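Local structure of synaptic vesicle glycoprotein 2C (Homo sapiens, 5JLV) at residues I53-T61 against F72-Y81. The protein is a synaptic vesicle membrane glycoprotein whose luminal domain, a right-handed quadrilateral beta-helix, serves as a protein receptor for botulinum neurotoxin A. Residues are numbered along the deposited sequence; the frame is centred on the assembly and turned at random.
Sequences IGVKFKSVT and FEDVTSVNTY
Phe57 meets the next coil of the beta-helix with its ring and its CB. CE2 turns the ring edge to Val75 CB at 4.1 Å, while CZ lies 4.1 Å from Phe72 CE2, the two phenylalanine side chains crossing at about a right angle. CG beside the backbone N (chi1 -62°) leans the ring back toward Val55 and Val75, and Val55 CG1 sits over the centre of one face. Thr80 OG1 touches Phe57 CB at 3.3 Å and bonds to Val78 O from above the carbonyl plane; that oxygen also accepts a hydrogen bond from Ser59 N at 2.8 Å, nearly straight (165°). Such stacking of parallel coils shows how a beta-helix pairs equivalent positions: the hydrogen bonds Phe57 N to Thr76 O and Val78 N to Phe57 O continue the pairing, and Tyr81 N to Val60 O resumes it past the corner. There Ser59 and Asn79, both with positive phi, turn together, joined by a weak Asn79 ND2 to Ser59 OG bond of 3.2 Å. Water 2 links Thr61 OG1 with Asn79 O. Beside Phe57 on the same sheet face, Ser77 OG is hydrogen-bonded to Asp96 and Lys101, and Phe72 stacks on Phe52. Strand 56-58 lies between 37-38 and 76-78; around the corner 60-63 runs between 40-43 and 81-83.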
loop_
_atom_site.group_PDB
_atom_site.type_symbol
_atom_site.label_atom_id
_atom_site.label_comp_id
_atom_site.label_asym_id
_atom_site.label_seq_id
_atom_site.Cartn_x
_atom_site.Cartn_y
_atom_site.Cartn_z
ATOM N N ILE C 53 -24.293 -2.527 -19.980
ATOM C CA ILE C 53 -23.897 -1.177 -20.397
ATOM C C ILE C 53 -25.109 -0.384 -20.887
ATOM O O ILE C 53 -25.671 -0.691 -21.942
ATOM C CB ILE C 53 -22.844 -1.209 -21.548
ATOM C CG1 ILE C 53 -21.738 -2.254 -21.293
ATOM C CG2 ILE C 53 -22.276 0.181 -21.808
ATOM C CD1 ILE C 53 -20.719 -1.874 -20.231
ATOM N N GLY C 54 -25.507 0.635 -20.126
ATOM C CA GLY C 54 -26.652 1.480 -20.505
ATOM C C GLY C 54 -27.990 0.776 -20.392
ATOM O O GLY C 54 -28.954 1.149 -21.052
ATOM N N VAL C 55 -28.046 -0.243 -19.545
ATOM C CA VAL C 55 -29.234 -1.055 -19.386
ATOM C C VAL C 55 -30.238 -0.372 -18.460
ATOM O O VAL C 55 -29.858 0.230 -17.449
ATOM C CB VAL C 55 -28.865 -2.445 -18.826
ATOM C CG1 VAL C 55 -30.106 -3.277 -18.526
ATOM C CG2 VAL C 55 -27.947 -3.175 -19.793
ATOM N N LYS C 56 -31.515 -0.451 -18.818
ATOM C CA LYS C 56 -32.587 -0.142 -17.879
ATOM C C LYS C 56 -33.220 -1.437 -17.363
ATOM O O LYS C 56 -33.793 -2.209 -18.136
ATOM C CB LYS C 56 -33.642 0.765 -18.524
ATOM C CG LYS C 56 -33.113 2.137 -18.925
ATOM C CD LYS C 56 -34.226 3.082 -19.354
ATOM C CE LYS C 56 -34.643 2.832 -20.789
ATOM N NZ LYS C 56 -35.519 3.922 -21.297
ATOM N N PHE C 57 -33.081 -1.677 -16.059
ATOM C CA PHE C 57 -33.752 -2.792 -15.388
ATOM C C PHE C 57 -35.112 -2.340 -14.866
ATOM O O PHE C 57 -35.222 -1.307 -14.197
ATOM C CB PHE C 57 -32.915 -3.307 -14.221
ATOM C CG PHE C 57 -31.579 -3.859 -14.622
ATOM C CD1 PHE C 57 -31.456 -5.171 -15.066
ATOM C CD2 PHE C 57 -30.426 -3.068 -14.530
ATOM C CE1 PHE C 57 -30.211 -5.687 -15.425
ATOM C CE2 PHE C 57 -29.188 -3.577 -14.891
ATOM C CZ PHE C 57 -29.080 -4.887 -15.334
ATOM N N LYS C 58 -36.153 -3.108 -15.173
ATOM C CA LYS C 58 -37.503 -2.762 -14.733
ATOM C C LYS C 58 -38.184 -4.020 -14.217
ATOM O O LYS C 58 -38.463 -4.946 -14.998
ATOM C CB LYS C 58 -38.315 -2.152 -15.887
ATOM C CG LYS C 58 -37.692 -0.926 -16.546
ATOM C CD LYS C 58 -38.491 -0.481 -17.772
ATOM C CE LYS C 58 -37.770 0.655 -18.492
ATOM N NZ LYS C 58 -38.622 1.345 -19.491
ATOM N N SER C 59 -38.441 -4.058 -12.908
ATOM C CA SER C 59 -39.036 -5.236 -12.260
ATOM C C SER C 59 -38.241 -6.495 -12.620
ATOM O O SER C 59 -38.769 -7.448 -13.188
ATOM C CB SER C 59 -40.518 -5.396 -12.646
ATOM O OG SER C 59 -41.199 -4.158 -12.576
ATOM N N VAL C 60 -36.953 -6.459 -12.312
ATOM C CA VAL C 60 -36.069 -7.582 -12.542
ATOM C C VAL C 60 -35.547 -8.014 -11.190
ATOM O O VAL C 60 -35.092 -7.178 -10.406
ATOM C CB VAL C 60 -34.885 -7.194 -13.465
ATOM C CG1 VAL C 60 -33.822 -8.297 -13.494
ATOM C CG2 VAL C 60 -35.377 -6.897 -14.878
ATOM N N THR C 61 -35.646 -9.308 -10.900
ATOM C CA THR C 61 -34.981 -9.872 -9.734
ATOM C C THR C 61 -33.944 -10.922 -10.138
ATOM O O THR C 61 -34.234 -11.822 -10.928
ATOM C CB THR C 61 -35.984 -10.475 -8.735
ATOM O OG1 THR C 61 -36.823 -9.430 -8.234
ATOM C CG2 THR C 61 -35.257 -11.123 -7.563
ATOM N N PHE C 72 -21.177 -3.187 -14.452
ATOM C CA PHE C 72 -22.448 -2.483 -14.600
ATOM C C PHE C 72 -22.118 -1.022 -14.845
ATOM O O PHE C 72 -21.479 -0.375 -14.006
ATOM C CB PHE C 72 -23.304 -2.626 -13.339
ATOM C CG PHE C 72 -23.835 -4.026 -13.103
ATOM C CD1 PHE C 72 -23.039 -5.004 -12.483
ATOM C CD2 PHE C 72 -25.133 -4.365 -13.475
ATOM C CE1 PHE C 72 -23.537 -6.287 -12.254
ATOM C CE2 PHE C 72 -25.631 -5.650 -13.245
ATOM C CZ PHE C 72 -24.835 -6.608 -12.637
ATOM N N GLU C 73 -22.518 -0.505 -16.009
ATOM C CA GLU C 73 -22.107 0.833 -16.420
ATOM C C GLU C 73 -23.255 1.632 -17.023
ATOM O O GLU C 73 -23.903 1.180 -17.975
ATOM C CB GLU C 73 -20.954 0.743 -17.413
ATOM C CG GLU C 73 -20.397 2.074 -17.845
ATOM C CD GLU C 73 -19.145 1.915 -18.671
ATOM O OE1 GLU C 73 -19.244 1.974 -19.913
ATOM O OE2 GLU C 73 -18.065 1.706 -18.080
ATOM N N ASP C 74 -23.494 2.821 -16.462
ATOM C CA ASP C 74 -24.588 3.705 -16.893
ATOM C C ASP C 74 -25.933 2.983 -16.894
ATOM O O ASP C 74 -26.678 3.044 -17.875
ATOM C CB ASP C 74 -24.304 4.323 -18.277
ATOM C CG ASP C 74 -23.199 5.370 -18.238
ATOM O OD1 ASP C 74 -23.099 6.100 -17.227
ATOM O OD2 ASP C 74 -22.436 5.474 -19.227
ATOM N N VAL C 75 -26.234 2.295 -15.796
ATOM C CA VAL C 75 -27.494 1.576 -15.679
ATOM C C VAL C 75 -28.458 2.279 -14.723
ATOM O O VAL C 75 -28.035 2.910 -13.734
ATOM C CB VAL C 75 -27.313 0.073 -15.313
ATOM C CG1 VAL C 75 -26.118 -0.536 -16.042
ATOM C CG2 VAL C 75 -27.187 -0.132 -13.822
ATOM N N THR C 76 -29.745 2.221 -15.059
ATOM C CA THR C 76 -30.801 2.630 -14.142
ATOM C C THR C 76 -31.687 1.427 -13.848
ATOM O O THR C 76 -31.689 0.455 -14.611
ATOM C CB THR C 76 -31.655 3.777 -14.702
ATOM O OG1 THR C 76 -32.221 3.381 -15.954
ATOM C CG2 THR C 76 -30.813 5.032 -14.891
ATOM N N SER C 77 -32.429 1.489 -12.744
ATOM C CA SER C 77 -33.230 0.349 -12.289
ATOM C C SER C 77 -34.455 0.761 -11.468
ATOM O O SER C 77 -34.373 1.608 -10.577
ATOM C CB SER C 77 -32.366 -0.639 -11.503
ATOM O OG SER C 77 -31.704 -0.008 -10.417
ATOM N N VAL C 78 -35.594 0.158 -11.789
ATOM C CA VAL C 78 -36.835 0.381 -11.057
ATOM C C VAL C 78 -37.385 -0.992 -10.616
ATOM O O VAL C 78 -37.392 -1.966 -11.404
ATOM C CB VAL C 78 -37.863 1.165 -11.915
ATOM C CG1 VAL C 78 -39.107 1.523 -11.102
ATOM C CG2 VAL C 78 -37.226 2.433 -12.480
ATOM N N ASN C 79 -37.791 -1.080 -9.352
ATOM C CA ASN C 79 -38.338 -2.315 -8.797
ATOM C C ASN C 79 -37.396 -3.490 -9.109
ATOM O O ASN C 79 -37.825 -4.584 -9.508
ATOM C CB ASN C 79 -39.774 -2.565 -9.320
ATOM C CG ASN C 79 -40.474 -3.714 -8.604
ATOM O OD1 ASN C 79 -40.303 -3.920 -7.399
ATOM N ND2 ASN C 79 -41.264 -4.482 -9.357
ATOM N N THR C 80 -36.104 -3.232 -8.929
ATOM C CA THR C 80 -35.071 -4.197 -9.250
ATOM C C THR C 80 -34.313 -4.613 -7.990
ATOM O O THR C 80 -33.892 -3.769 -7.195
ATOM C CB THR C 80 -34.121 -3.646 -10.325
ATOM O OG1 THR C 80 -34.856 -3.447 -11.551
ATOM C CG2 THR C 80 -32.978 -4.604 -10.576
ATOM N N TYR C 81 -34.158 -5.919 -7.808
ATOM C CA TYR C 81 -33.491 -6.445 -6.619
ATOM C C TYR C 81 -32.513 -7.566 -6.939
ATOM O O TYR C 81 -32.778 -8.422 -7.787
ATOM C CB TYR C 81 -34.507 -7.000 -5.650
ATOM C CG TYR C 81 -35.398 -5.994 -4.962
ATOM C CD1 TYR C 81 -34.968 -5.330 -3.812
ATOM C CD2 TYR C 81 -36.699 -5.771 -5.407
ATOM C CE1 TYR C 81 -35.800 -4.440 -3.147
ATOM C CE2 TYR C 81 -37.533 -4.887 -4.753
ATOM C CZ TYR C 81 -37.079 -4.224 -3.622
ATOM O OH TYR C 81 -37.912 -3.356 -2.949
HETATM O O HOH W 1 -34.810 1.307 -15.002
HETATM O O HOH W 2 -38.189 -7.193 -8.564
#